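Local coordinates for protein decaprenyl diphosphate synthase (Rhodobacter capsulatus, PDB 3MZV) that probably makes long-chain all-trans polyprenyl diphosphates for the side chains of isoprenoid quinones, adding isopentenyl units to farnesyl diphosphate with the help of magnesium, at residues B[284-288]-B[289-293]. Numbering follows the deposited sequence.
Sequences LMTKH and GTLEA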
loop_
_atom_site.group_PDB
_atom_site.type_symbol
_atom_site.label_atom_id
_atom_site.label_comp_id
_atom_site.label_asym_id
_atom_site.label_seq_id
_atom_site.Cartn_x
_atom_site.Cartn_y
_atom_site.Cartn_z
ATOM N N LEU B 284 29.236 -19.475 18.704
ATOM C CA LEU B 284 30.129 -18.345 18.424
ATOM C C LEU B 284 29.643 -17.053 19.086
ATOM O O LEU B 284 30.441 -16.240 19.607
ATOM C CB LEU B 284 30.309 -18.104 16.918
ATOM C CG LEU B 284 31.072 -19.225 16.161
ATOM C CD1 LEU B 284 31.266 -18.842 14.705
ATOM C CD2 LEU B 284 32.467 -19.538 16.886
ATOM N N MET B 285 28.319 -16.836 19.040
ATOM C CA MET B 285 27.736 -15.705 19.687
ATOM C C MET B 285 28.073 -15.681 21.178
ATOM O O MET B 285 28.509 -14.636 21.694
ATOM C CB MET B 285 26.221 -15.668 19.443
ATOM C CG MET B 285 25.839 -15.492 18.031
ATOM S SD MET B 285 23.959 -15.584 17.785
ATOM C CE MET B 285 24.025 -15.034 16.104
ATOM N N THR B 286 27.914 -16.824 21.840
ATOM C CA THR B 286 28.171 -16.962 23.252
ATOM C C THR B 286 29.660 -16.725 23.582
ATOM O O THR B 286 29.987 -15.950 24.467
ATOM C CB THR B 286 27.717 -18.345 23.780
ATOM O OG1 THR B 286 26.293 -18.430 23.664
ATOM C CG2 THR B 286 28.078 -18.507 25.263
ATOM N N LYS B 287 30.542 -17.343 22.816
ATOM C CA LYS B 287 32.005 -17.117 22.954
ATOM C C LYS B 287 32.363 -15.646 22.919
ATOM O O LYS B 287 33.136 -15.186 23.748
ATOM C CB LYS B 287 32.721 -17.884 21.819
ATOM C CG LYS B 287 34.228 -17.634 21.569
ATOM C CD LYS B 287 34.638 -18.463 20.322
ATOM C CE LYS B 287 36.133 -18.549 20.155
ATOM N NZ LYS B 287 36.575 -17.595 19.139
ATOM N N HIS B 288 31.768 -14.902 21.979
ATOM C CA HIS B 288 32.026 -13.471 21.782
ATOM C C HIS B 288 31.161 -12.482 22.593
ATOM O O HIS B 288 31.323 -11.276 22.472
ATOM C CB HIS B 288 31.922 -13.150 20.292
ATOM C CG HIS B 288 33.013 -13.746 19.485
ATOM N ND1 HIS B 288 34.349 -13.535 19.784
ATOM C CD2 HIS B 288 32.985 -14.531 18.377
ATOM C CE1 HIS B 288 35.091 -14.172 18.895
ATOM N NE2 HIS B 288 34.291 -14.776 18.028
ATOM N N GLY B 289 30.285 -13.014 23.440
ATOM C CA GLY B 289 29.464 -12.237 24.291
ATOM C C GLY B 289 28.381 -11.435 23.566
ATOM O O GLY B 289 27.863 -10.485 24.109
ATOM N N THR B 290 28.025 -11.835 22.352
ATOM C CA THR B 290 27.147 -11.003 21.534
ATOM C C THR B 290 25.640 -11.078 21.860
ATOM O O THR B 290 24.889 -10.168 21.520
ATOM C CB THR B 290 27.340 -11.223 20.030
ATOM O OG1 THR B 290 26.664 -12.395 19.601
ATOM C CG2 THR B 290 28.804 -11.303 19.659
ATOM N N LEU B 291 25.217 -12.143 22.495
ATOM C CA LEU B 291 23.816 -12.254 22.953
ATOM C C LEU B 291 23.615 -11.367 24.197
ATOM O O LEU B 291 22.682 -10.589 24.267
ATOM C CB LEU B 291 23.461 -13.715 23.175
ATOM C CG LEU B 291 23.396 -14.483 21.830
ATOM C CD1 LEU B 291 23.302 -15.982 22.115
ATOM C CD2 LEU B 291 22.190 -13.998 20.993
ATOM N N GLU B 292 24.577 -11.403 25.138
ATOM C CA GLU B 292 24.548 -10.476 26.268
ATOM C C GLU B 292 24.674 -9.048 25.779
ATOM O O GLU B 292 23.991 -8.160 26.250
ATOM C CB GLU B 292 25.646 -10.824 27.278
ATOM C CG GLU B 292 25.689 -9.891 28.517
ATOM C CD GLU B 292 24.383 -9.871 29.322
ATOM O OE1 GLU B 292 23.548 -10.786 29.237
ATOM O OE2 GLU B 292 24.175 -8.929 30.066
ATOM N N ALA B 293 25.528 -8.820 24.777
ATOM C CA ALA B 293 25.701 -7.491 24.252
ATOM C C ALA B 293 24.393 -6.983 23.636
ATOM O O ALA B 293 24.040 -5.823 23.785
ATOM C CB ALA B 293 26.867 -7.485 23.161
#
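M285 and T290 meet at the short turn where one helix stops and the next begins. The N of T290 donates to M285 O at 2.9 Å. The N of G289 reaches T286 O at 3.1 Å, from above the carbonyl plane. These bonds back into the last turn, with positive phi at G289, make a Schellman motif; any CB here would clash with H288 O, so glycine suits the place. G289 is also the N-cap residue of the following helix, its O accepting from A293 N at 2.9 Å. With chi1 at 80°, OG1 of T290 sits between its own N and carbonyl carbon, 3.3 Å from M285 CB, and hydrogen-bonds P248 O, while CG2 packs on H288 CB. A valine here would probably leave P248 O without this donor. L291 sets CG against M285 CB at 3.9 Å, an apolar pairing suited to buried positions. T286 OG1 bonds back to M282 O; H288 NE2 hydrogen-bonds OE1 of E260, and K287 NZ forms a salt bridge with OE2 of the same carboxylate. The joint thus links helices 277-287 and 290-308, with M285 touching both V249 of helix 247-254 and W264 of helix 258-270.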